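KLLA0E08119p (Kluyveromyces lactis, PDB 3VA7) is the urea carboxylase part of a larger enzyme and probably carboxylates urea with bicarbonate and ATP through biotin, ahead of allophanate hydrolysis. Local coordinates at residues R255-K265 against L322-E330; S360-E371 against D410-K421. All blocks are in the same frame, centred on the assembly; numbering follows the deposited sequence.

Contact 1: residues R255-K265 against L322-E330; sequences RDCSLQRRNQK and LQVEHPITE. With GOL (glycerol), chain E.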
loop_
_atom_site.group_PDB
_atom_site.type_symbol
_atom_site.label_atom_id
_atom_site.label_comp_id
_atom_site.label_asym_id
_atom_site.label_seq_id
_atom_site.Cartn_x
_atom_site.Cartn_y
_atom_site.Cartn_z
ATOM N N ARG A 255 22.237 -13.898 -33.127
ATOM C CA ARG A 255 22.131 -13.493 -31.757
ATOM C C ARG A 255 22.715 -14.636 -30.992
ATOM O O ARG A 255 22.552 -15.792 -31.373
ATOM C CB ARG A 255 20.667 -13.285 -31.347
ATOM C CG ARG A 255 19.962 -12.246 -32.178
ATOM C CD ARG A 255 18.506 -12.030 -31.776
ATOM N NE ARG A 255 17.615 -13.140 -32.094
ATOM C CZ ARG A 255 16.643 -13.096 -33.004
ATOM N NH1 ARG A 255 16.398 -11.981 -33.715
ATOM N NH2 ARG A 255 15.885 -14.176 -33.201
ATOM N N ASP A 256 23.397 -14.296 -29.902
ATOM C CA ASP A 256 23.841 -15.251 -28.927
ATOM C C ASP A 256 22.868 -15.268 -27.729
ATOM O O ASP A 256 22.549 -14.237 -27.153
ATOM C CB ASP A 256 25.221 -14.838 -28.508
ATOM C CG ASP A 256 25.860 -15.811 -27.614
ATOM O OD1 ASP A 256 25.340 -16.094 -26.496
ATOM O OD2 ASP A 256 26.918 -16.291 -28.041
ATOM N N CYS A 257 22.423 -16.462 -27.349
ATOM C CA CYS A 257 21.404 -16.651 -26.348
ATOM C C CYS A 257 21.876 -17.694 -25.374
ATOM O O CYS A 257 21.091 -18.432 -24.764
ATOM C CB CYS A 257 20.093 -17.069 -27.013
ATOM S SG CYS A 257 19.406 -15.818 -28.192
ATOM N N SER A 258 23.186 -17.725 -25.198
ATOM C CA SER A 258 23.834 -18.650 -24.263
ATOM C C SER A 258 23.429 -18.478 -22.789
ATOM O O SER A 258 23.382 -19.469 -22.064
ATOM C CB SER A 258 25.350 -18.562 -24.422
ATOM O OG SER A 258 25.714 -18.355 -25.785
ATOM N N LEU A 259 23.128 -17.251 -22.331
ATOM C CA LEU A 259 22.891 -17.044 -20.888
ATOM C C LEU A 259 21.500 -17.512 -20.477
ATOM O O LEU A 259 20.552 -16.731 -20.375
ATOM C CB LEU A 259 23.189 -15.586 -20.467
ATOM C CG LEU A 259 24.665 -15.125 -20.587
ATOM C CD1 LEU A 259 24.839 -13.634 -20.417
ATOM C CD2 LEU A 259 25.600 -15.874 -19.621
ATOM N N GLN A 260 21.397 -18.818 -20.282
ATOM C CA GLN A 260 20.145 -19.505 -19.984
ATOM C C GLN A 260 20.238 -20.185 -18.605
ATOM O O GLN A 260 21.285 -20.688 -18.224
ATOM C CB GLN A 260 19.909 -20.590 -21.022
ATOM C CG GLN A 260 19.625 -20.112 -22.441
ATOM C CD GLN A 260 19.524 -21.266 -23.463
ATOM O OE1 GLN A 260 18.964 -22.347 -23.173
ATOM N NE2 GLN A 260 20.063 -21.038 -24.653
ATOM N N ARG A 261 19.129 -20.221 -17.877
ATOM C CA ARG A 261 19.072 -20.852 -16.592
ATOM C C ARG A 261 18.097 -22.008 -16.701
ATOM O O ARG A 261 16.925 -21.796 -17.046
ATOM C CB ARG A 261 18.610 -19.855 -15.542
ATOM C CG ARG A 261 18.503 -20.426 -14.161
ATOM C CD ARG A 261 17.688 -19.537 -13.234
ATOM N NE ARG A 261 16.241 -19.698 -13.411
ATOM C CZ ARG A 261 15.514 -20.737 -12.987
ATOM N NH1 ARG A 261 14.204 -20.760 -13.223
ATOM N NH2 ARG A 261 16.069 -21.767 -12.339
ATOM N N ARG A 262 18.575 -23.231 -16.414
ATOM C CA ARG A 262 17.781 -24.445 -16.615
ATOM C C ARG A 262 17.043 -24.280 -17.940
ATOM O O ARG A 262 15.833 -24.506 -18.044
ATOM C CB ARG A 262 16.797 -24.688 -15.458
ATOM C CG ARG A 262 17.389 -25.317 -14.154
ATOM C CD ARG A 262 16.496 -26.468 -13.596
ATOM N NE ARG A 262 15.068 -26.104 -13.419
ATOM C CZ ARG A 262 14.058 -26.980 -13.247
ATOM N NH1 ARG A 262 14.302 -28.294 -13.222
ATOM N NH2 ARG A 262 12.796 -26.549 -13.094
ATOM N N ASN A 263 17.799 -23.820 -18.938
ATOM C CA ASN A 263 17.288 -23.624 -20.296
ATOM C C ASN A 263 16.340 -22.410 -20.577
ATOM O O ASN A 263 15.748 -22.309 -21.662
ATOM C CB ASN A 263 16.670 -24.942 -20.804
ATOM C CG ASN A 263 17.701 -25.835 -21.470
ATOM O OD1 ASN A 263 18.539 -26.452 -20.799
ATOM N ND2 ASN A 263 17.672 -25.878 -22.804
ATOM N N GLN A 264 16.190 -21.490 -19.631
ATOM C CA GLN A 264 15.285 -20.383 -19.873
ATOM C C GLN A 264 16.099 -19.097 -20.069
ATOM O O GLN A 264 16.866 -18.686 -19.186
ATOM C CB GLN A 264 14.284 -20.283 -18.741
ATOM C CG GLN A 264 13.535 -21.582 -18.473
ATOM C CD GLN A 264 12.845 -21.572 -17.123
ATOM O OE1 GLN A 264 11.910 -20.801 -16.907
ATOM N NE2 GLN A 264 13.303 -22.424 -16.197
ATOM N N LYS A 265 15.969 -18.477 -21.242
ATOM C CA LYS A 265 16.868 -17.383 -21.596
ATOM C C LYS A 265 16.666 -16.190 -20.662
ATOM O O LYS A 265 15.533 -15.974 -20.220
ATOM C CB LYS A 265 16.693 -17.032 -23.060
ATOM C CG LYS A 265 16.823 -18.276 -23.928
ATOM C CD LYS A 265 17.067 -17.931 -25.392
ATOM C CE LYS A 265 15.794 -17.953 -26.159
ATOM N NZ LYS A 265 16.018 -18.419 -27.553
ATOM N N LEU A 322 8.125 -15.380 -34.679
ATOM C CA LEU A 322 8.995 -14.358 -34.126
ATOM C C LEU A 322 9.458 -14.791 -32.732
ATOM O O LEU A 322 8.833 -15.628 -32.092
ATOM C CB LEU A 322 8.249 -13.029 -34.045
ATOM C CG LEU A 322 9.047 -11.762 -33.749
ATOM C CD1 LEU A 322 9.941 -11.294 -34.908
ATOM C CD2 LEU A 322 8.090 -10.658 -33.341
ATOM N N GLN A 323 10.545 -14.226 -32.251
ATOM C CA GLN A 323 11.065 -14.598 -30.926
ATOM C C GLN A 323 11.157 -13.424 -29.943
ATOM O O GLN A 323 11.344 -12.249 -30.381
ATOM C CB GLN A 323 12.459 -15.200 -31.063
ATOM C CG GLN A 323 12.524 -16.653 -31.486
ATOM C CD GLN A 323 13.960 -17.075 -31.600
ATOM O OE1 GLN A 323 14.692 -16.497 -32.376
ATOM N NE2 GLN A 323 14.388 -18.019 -30.802
ATOM N N VAL A 324 11.038 -13.740 -28.638
ATOM C CA VAL A 324 11.155 -12.752 -27.573
ATOM C C VAL A 324 12.363 -11.795 -27.765
ATOM O O VAL A 324 12.187 -10.587 -27.768
ATOM C CB VAL A 324 11.139 -13.372 -26.136
ATOM C CG1 VAL A 324 11.230 -12.238 -25.048
ATOM C CG2 VAL A 324 9.872 -14.301 -25.877
ATOM N N GLU A 325 13.552 -12.325 -28.043
ATOM C CA GLU A 325 14.766 -11.489 -28.206
ATOM C C GLU A 325 14.895 -10.675 -29.472
ATOM O O GLU A 325 15.964 -10.056 -29.676
ATOM C CB GLU A 325 16.074 -12.301 -28.041
ATOM C CG GLU A 325 16.194 -13.491 -28.944
ATOM C CD GLU A 325 15.588 -14.781 -28.364
ATOM O OE1 GLU A 325 14.586 -14.719 -27.623
ATOM O OE2 GLU A 325 16.136 -15.878 -28.642
ATOM N N HIS A 326 13.875 -10.688 -30.330
ATOM C CA HIS A 326 13.962 -10.018 -31.643
ATOM C C HIS A 326 14.368 -8.540 -31.572
ATOM O O HIS A 326 14.938 -8.010 -32.544
ATOM C CB HIS A 326 12.642 -10.147 -32.452
ATOM C CG HIS A 326 11.570 -9.192 -32.010
ATOM N ND1 HIS A 326 10.778 -9.427 -30.904
ATOM C CD2 HIS A 326 11.178 -7.992 -32.504
ATOM C CE1 HIS A 326 9.947 -8.408 -30.733
ATOM N NE2 HIS A 326 10.170 -7.522 -31.687
ATOM N N PRO A 327 14.059 -7.846 -30.469
ATOM C CA PRO A 327 14.457 -6.416 -30.487
ATOM C C PRO A 327 15.939 -6.114 -30.584
ATOM O O PRO A 327 16.282 -5.061 -31.095
ATOM C CB PRO A 327 13.921 -5.871 -29.168
ATOM C CG PRO A 327 12.751 -6.826 -28.763
ATOM C CD PRO A 327 13.224 -8.178 -29.292
ATOM N N ILE A 328 16.838 -7.001 -30.181
ATOM C CA ILE A 328 18.256 -6.607 -30.315
ATOM C C ILE A 328 18.679 -6.489 -31.786
ATOM O O ILE A 328 19.408 -5.538 -32.196
ATOM C CB ILE A 328 19.225 -7.465 -29.489
ATOM C CG1 ILE A 328 19.170 -8.931 -29.890
ATOM C CG2 ILE A 328 18.923 -7.314 -28.008
ATOM C CD1 ILE A 328 20.235 -9.737 -29.252
ATOM N N THR A 329 18.175 -7.440 -32.584
ATOM C CA THR A 329 18.304 -7.425 -34.038
ATOM C C THR A 329 17.780 -6.099 -34.620
ATOM O O THR A 329 18.423 -5.472 -35.511
ATOM C CB THR A 329 17.562 -8.667 -34.641
ATOM O OG1 THR A 329 18.146 -9.869 -34.108
ATOM C CG2 THR A 329 17.672 -8.713 -36.124
ATOM N N GLU A 330 16.630 -5.658 -34.116
ATOM C CA GLU A 330 16.039 -4.374 -34.591
ATOM C C GLU A 330 16.938 -3.150 -34.252
ATOM O O GLU A 330 16.927 -2.144 -34.950
ATOM C CB GLU A 330 14.608 -4.171 -34.059
ATOM C CG GLU A 330 13.596 -5.175 -34.594
ATOM C CD GLU A 330 12.149 -4.913 -34.151
ATOM O OE1 GLU A 330 11.938 -4.095 -33.208
ATOM O OE2 GLU A 330 11.206 -5.513 -34.759
HETATM C C1 GOL E . 12.602 -19.441 -26.985
HETATM O O1 GOL E . 13.622 -20.271 -27.523
HETATM C C2 GOL E . 12.416 -18.073 -27.696
HETATM O O2 GOL E . 13.267 -17.055 -27.219
HETATM C C3 GOL E . 11.008 -17.534 -27.427
HETATM O O3 GOL E . 10.722 -16.510 -28.350
#
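K265 and E325 form the salt bridge of this contact, NZ to OE2 at 2.8 Å, with the lysine arriving on the syn lone pair of the carboxylate and the two side chains crossing at about a right angle. The contact lies in the biotin carboxylase part of the chain, in its ATP-grasp region, where a beta hairpin closed by a type I' turn from R261 to Q264 meets a loop and the first turn of helix 326-333. R255 reaches across from the hairpin. Its NH1 donates to T329 OG1 at 2.8 Å, the hydroxyl tilted slightly from the guanidinium plane, while NH2 meets Q323 OE1 in that plane at 2.7 Å, a bond bent to 125° and weak. T301 gives Q323 OE1 a firmer partner, and E238 and Q240 bind R255 from strand 235-244; together these bonds fix the rotation of the guanidinium group. E325 CG sits against R255 NE at 3.5 Å, the carboxylate plane turned 78° from the guanidinium. With CG between the backbone N and the carbonyl carbon (chi1 55°) and a bend at chi2, E325 sends its carboxylate back to the lysine. A glycerol, probably from the crystallisation liquor, bridges the two sides, taking a bond from K265 NZ at its O1 and one from V324 N at its O3. Outward from the polar centre, the aliphatic part of R255 crosses I328, CD to CG1 at 3.7 Å. Within 322-330, the H326 ring carries L322 CD2 over the centre of one face, and Q323 O, already bonded to H326 N, also accepts from H326 ND1 at 2.9 Å, close to the ring plane.

Contact 2: residues S360-E371 against D410-K421; sequences SGASIEARLYAE and DPTLAKIIVHGK
H419 NE2 gives its N-H to S360 O at 2.7 Å, the acceptor within 4° of the imidazole plane, at one end of an antiparallel strand pair in the biotin carboxylase C-terminal region. Backbone bonds then run from the A362-G420 pair to L368-A414. S363 OG, anti to its own nitrogen (chi1 168°), adds a bond to V418 O at 2.9 Å; that oxygen also accepts from I364 N on the opposite face of its plane. A classic bulge follows: L413 and A414 both face L368, whose carbonyl takes L413 N at 2.7 Å and A414 N at 3.3 Å; beyond it A370 N donates to P411 O. L368 CD2 packs on L413 CB, and the Y369 ring slants across T412, CE1 to OG1 3.2 Å. On the face shared with I417, E365 extends over the K415 chain, OE1 to CD 3.3 Å, making a long salt bridge to NZ, which instead binds V324 O. R367 NH1 donates to Y369 OH in the guanidinium plane, and E268 and E325 salt-bridge its other nitrogens. Helix 423-435 packs on I364, I416 and V418. E365 thus meets mainly lysine methylenes, so its charge pairing probably gains little.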
loop_
_atom_site.group_PDB
_atom_site.type_symbol
_atom_site.label_atom_id
_atom_site.label_comp_id
_atom_site.label_asym_id
_atom_site.label_seq_id
_atom_site.Cartn_x
_atom_site.Cartn_y
_atom_site.Cartn_z
ATOM N N SER A 360 25.003 -2.349 -37.172
ATOM C CA SER A 360 25.540 -1.086 -36.748
ATOM C C SER A 360 25.550 -1.103 -35.243
ATOM O O SER A 360 24.508 -1.037 -34.593
ATOM C CB SER A 360 24.618 -0.010 -37.283
ATOM O OG SER A 360 25.189 1.257 -37.143
ATOM N N GLY A 361 26.752 -1.239 -34.694
ATOM C CA GLY A 361 26.965 -1.316 -33.251
ATOM C C GLY A 361 26.670 -2.671 -32.661
ATOM O O GLY A 361 26.728 -3.685 -33.355
ATOM N N ALA A 362 26.357 -2.690 -31.365
ATOM C CA ALA A 362 26.021 -3.930 -30.674
ATOM C C ALA A 362 24.873 -3.649 -29.724
ATOM O O ALA A 362 24.700 -2.512 -29.284
ATOM C CB ALA A 362 27.224 -4.508 -29.909
ATOM N N SER A 363 24.091 -4.681 -29.412
ATOM C CA SER A 363 22.884 -4.455 -28.670
ATOM C C SER A 363 22.608 -5.623 -27.787
ATOM O O SER A 363 22.885 -6.753 -28.161
ATOM C CB SER A 363 21.700 -4.173 -29.600
ATOM O OG SER A 363 20.482 -4.209 -28.908
ATOM N N ILE A 364 22.112 -5.325 -26.583
ATOM C CA ILE A 364 21.818 -6.355 -25.605
ATOM C C ILE A 364 20.510 -6.153 -24.830
ATOM O O ILE A 364 20.025 -5.030 -24.656
ATOM C CB ILE A 364 23.054 -6.777 -24.714
ATOM C CG1 ILE A 364 22.589 -7.033 -23.309
ATOM C CG2 ILE A 364 24.403 -5.878 -24.825
ATOM C CD1 ILE A 364 22.541 -8.493 -23.043
ATOM N N GLU A 365 19.922 -7.271 -24.431
ATOM C CA GLU A 365 18.580 -7.324 -23.868
ATOM C C GLU A 365 18.640 -8.107 -22.561
ATOM O O GLU A 365 19.290 -9.141 -22.502
ATOM C CB GLU A 365 17.602 -8.034 -24.824
ATOM C CG GLU A 365 16.266 -8.298 -24.179
ATOM C CD GLU A 365 15.234 -8.904 -25.111
ATOM O OE1 GLU A 365 14.385 -8.139 -25.621
ATOM O OE2 GLU A 365 15.245 -10.137 -25.314
ATOM N N ALA A 366 17.966 -7.613 -21.529
ATOM C CA ALA A 366 17.816 -8.343 -20.273
ATOM C C ALA A 366 16.321 -8.515 -20.020
ATOM O O ALA A 366 15.502 -7.609 -20.292
ATOM C CB ALA A 366 18.486 -7.568 -19.097
ATOM N N ARG A 367 15.947 -9.671 -19.501
ATOM C CA ARG A 367 14.537 -9.937 -19.311
ATOM C C ARG A 367 14.137 -9.764 -17.849
ATOM O O ARG A 367 14.482 -10.603 -16.999
ATOM C CB ARG A 367 14.249 -11.363 -19.741
ATOM C CG ARG A 367 14.708 -11.765 -21.127
ATOM C CD ARG A 367 13.819 -12.952 -21.571
ATOM N NE ARG A 367 14.146 -13.488 -22.882
ATOM C CZ ARG A 367 13.582 -14.584 -23.383
ATOM N NH1 ARG A 367 12.669 -15.244 -22.687
ATOM N NH2 ARG A 367 13.933 -15.030 -24.573
ATOM N N LEU A 368 13.403 -8.698 -17.554
ATOM C CA LEU A 368 12.877 -8.480 -16.211
ATOM C C LEU A 368 11.653 -9.325 -15.962
ATOM O O LEU A 368 10.619 -9.117 -16.597
ATOM C CB LEU A 368 12.526 -7.006 -15.973
ATOM C CG LEU A 368 12.227 -6.535 -14.520
ATOM C CD1 LEU A 368 13.512 -6.333 -13.692
ATOM C CD2 LEU A 368 11.380 -5.238 -14.511
ATOM N N TYR A 369 11.787 -10.264 -15.022
ATOM C CA TYR A 369 10.711 -11.170 -14.580
ATOM C C TYR A 369 10.219 -10.863 -13.156
ATOM O O TYR A 369 11.023 -10.531 -12.265
ATOM C CB TYR A 369 11.205 -12.625 -14.597
ATOM C CG TYR A 369 11.350 -13.246 -15.977
ATOM C CD1 TYR A 369 10.228 -13.749 -16.636
ATOM C CD2 TYR A 369 12.595 -13.375 -16.597
ATOM C CE1 TYR A 369 10.315 -14.323 -17.896
ATOM C CE2 TYR A 369 12.702 -13.953 -17.854
ATOM C CZ TYR A 369 11.541 -14.434 -18.501
ATOM O OH TYR A 369 11.548 -15.003 -19.762
ATOM N N ALA A 370 8.908 -11.003 -12.925
ATOM C CA ALA A 370 8.344 -11.025 -11.575
ATOM C C ALA A 370 8.629 -12.393 -10.977
ATOM O O ALA A 370 7.797 -13.312 -11.020
ATOM C CB ALA A 370 6.883 -10.780 -11.624
ATOM N N GLU A 371 9.825 -12.536 -10.430
ATOM C CA GLU A 371 10.302 -13.812 -9.887
ATOM C C GLU A 371 11.228 -13.555 -8.713
ATOM O O GLU A 371 11.874 -12.476 -8.635
ATOM C CB GLU A 371 11.202 -14.502 -10.896
ATOM C CG GLU A 371 10.610 -15.541 -11.735
ATOM C CD GLU A 371 11.566 -15.871 -12.867
ATOM O OE1 GLU A 371 12.703 -15.316 -12.815
ATOM O OE2 GLU A 371 11.169 -16.649 -13.792
ATOM N N ASP A 410 2.900 -16.143 -17.137
ATOM C CA ASP A 410 4.300 -15.984 -17.514
ATOM C C ASP A 410 4.677 -14.705 -16.845
ATOM O O ASP A 410 3.997 -13.713 -17.003
ATOM C CB ASP A 410 4.466 -15.805 -19.028
ATOM C CG ASP A 410 5.835 -15.247 -19.409
ATOM O OD1 ASP A 410 6.827 -16.019 -19.521
ATOM O OD2 ASP A 410 5.916 -14.018 -19.609
ATOM N N PRO A 411 5.784 -14.712 -16.109
ATOM C CA PRO A 411 6.038 -13.554 -15.262
ATOM C C PRO A 411 6.880 -12.413 -15.935
ATOM O O PRO A 411 7.480 -11.595 -15.242
ATOM C CB PRO A 411 6.742 -14.190 -14.045
ATOM C CG PRO A 411 7.361 -15.497 -14.576
ATOM C CD PRO A 411 6.828 -15.749 -15.976
ATOM N N THR A 412 6.900 -12.333 -17.257
ATOM C CA THR A 412 7.609 -11.230 -17.885
ATOM C C THR A 412 7.064 -9.826 -17.525
ATOM O O THR A 412 5.861 -9.545 -17.615
ATOM C CB THR A 412 7.644 -11.408 -19.407
ATOM O OG1 THR A 412 8.417 -12.580 -19.721
ATOM C CG2 THR A 412 8.250 -10.169 -20.067
ATOM N N LEU A 413 7.959 -8.945 -17.119
ATOM C CA LEU A 413 7.565 -7.598 -16.794
ATOM C C LEU A 413 7.930 -6.658 -17.931
ATOM O O LEU A 413 7.133 -5.815 -18.360
ATOM C CB LEU A 413 8.214 -7.146 -15.466
ATOM C CG LEU A 413 7.595 -7.774 -14.196
ATOM C CD1 LEU A 413 8.306 -7.471 -12.866
ATOM C CD2 LEU A 413 6.085 -7.448 -14.098
ATOM N N ALA A 414 9.135 -6.835 -18.434
ATOM C CA ALA A 414 9.754 -5.842 -19.254
ATOM C C ALA A 414 10.972 -6.437 -19.902
ATOM O O ALA A 414 11.526 -7.383 -19.429
ATOM C CB ALA A 414 10.110 -4.593 -18.416
ATOM N N LYS A 415 11.331 -5.919 -21.058
ATOM C CA LYS A 415 12.550 -6.320 -21.699
ATOM C C LYS A 415 13.281 -5.010 -21.876
ATOM O O LYS A 415 12.726 -4.031 -22.425
ATOM C CB LYS A 415 12.284 -6.989 -23.024
ATOM C CG LYS A 415 11.646 -8.315 -22.866
ATOM C CD LYS A 415 11.559 -9.035 -24.204
ATOM C CE LYS A 415 10.530 -8.394 -25.116
ATOM N NZ LYS A 415 10.653 -8.814 -26.512
ATOM N N ILE A 416 14.500 -4.988 -21.349
ATOM C CA ILE A 416 15.311 -3.801 -21.289
ATOM C C ILE A 416 16.405 -3.931 -22.331
ATOM O O ILE A 416 17.259 -4.805 -22.222
ATOM C CB ILE A 416 15.863 -3.622 -19.864
ATOM C CG1 ILE A 416 14.683 -3.351 -18.934
ATOM C CG2 ILE A 416 16.822 -2.440 -19.782
ATOM C CD1 ILE A 416 14.783 -4.033 -17.624
ATOM N N ILE A 417 16.327 -3.078 -23.339
ATOM C CA ILE A 417 17.186 -3.144 -24.518
ATOM C C ILE A 417 18.060 -1.871 -24.793
ATOM O O ILE A 417 17.571 -0.725 -24.973
ATOM C CB ILE A 417 16.344 -3.473 -25.745
ATOM C CG1 ILE A 417 15.463 -4.681 -25.407
ATOM C CG2 ILE A 417 17.195 -3.702 -26.995
ATOM C CD1 ILE A 417 14.023 -4.479 -25.884
ATOM N N VAL A 418 19.347 -2.141 -24.918
ATOM C CA VAL A 418 20.373 -1.133 -24.988
ATOM C C VAL A 418 21.189 -1.273 -26.319
ATOM O O VAL A 418 21.367 -2.389 -26.822
ATOM C CB VAL A 418 21.202 -1.344 -23.716
ATOM C CG1 VAL A 418 22.638 -1.644 -23.986
ATOM C CG2 VAL A 418 20.949 -0.233 -22.755
ATOM N N HIS A 419 21.627 -0.157 -26.898
ATOM C CA HIS A 419 22.289 -0.128 -28.235
ATOM C C HIS A 419 23.547 0.667 -28.055
ATOM O O HIS A 419 23.483 1.887 -27.789
ATOM C CB HIS A 419 21.463 0.617 -29.293
ATOM C CG HIS A 419 21.994 0.459 -30.691
ATOM N ND1 HIS A 419 21.633 1.297 -31.741
ATOM C CD2 HIS A 419 22.863 -0.450 -31.211
ATOM C CE1 HIS A 419 22.250 0.896 -32.843
ATOM N NE2 HIS A 419 23.007 -0.154 -32.543
ATOM N N GLY A 420 24.682 -0.008 -28.165
ATOM C CA GLY A 420 25.970 0.660 -28.033
ATOM C C GLY A 420 26.821 0.558 -29.286
ATOM O O GLY A 420 26.508 -0.222 -30.212
ATOM N N LYS A 421 27.905 1.334 -29.287
ATOM C CA LYS A 421 28.856 1.392 -30.383
ATOM C C LYS A 421 29.524 0.066 -30.633
ATOM O O LYS A 421 29.889 -0.214 -31.768
ATOM C CB LYS A 421 29.933 2.447 -30.089
ATOM C CG LYS A 421 29.661 3.855 -30.589
ATOM C CD LYS A 421 30.491 4.794 -29.704
ATOM C CE LYS A 421 30.784 6.161 -30.327
ATOM N NZ LYS A 421 29.604 6.676 -31.093
#

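Contact 1 closes before contact 2 opens along the chain, and their centres lie about 9 Å apart within the biotin carboxylation region. Strands 264-270 and 362-372 are neighbours in one large antiparallel sheet, so the hairpin of contact 1 and the strand pair of contact 2 are successive parts of it. The 322-330 segment lies against this sheet and joins the two: V324 O probably accepts from K415 NZ (2.7 Å), E325 OE1 forms a salt bridge with R367 NH2, and I328 packs on E365. E325 therefore has a basic partner in each contact, and through it and V324 the ATP-grasp and C-terminal portions of the carboxylase are linked.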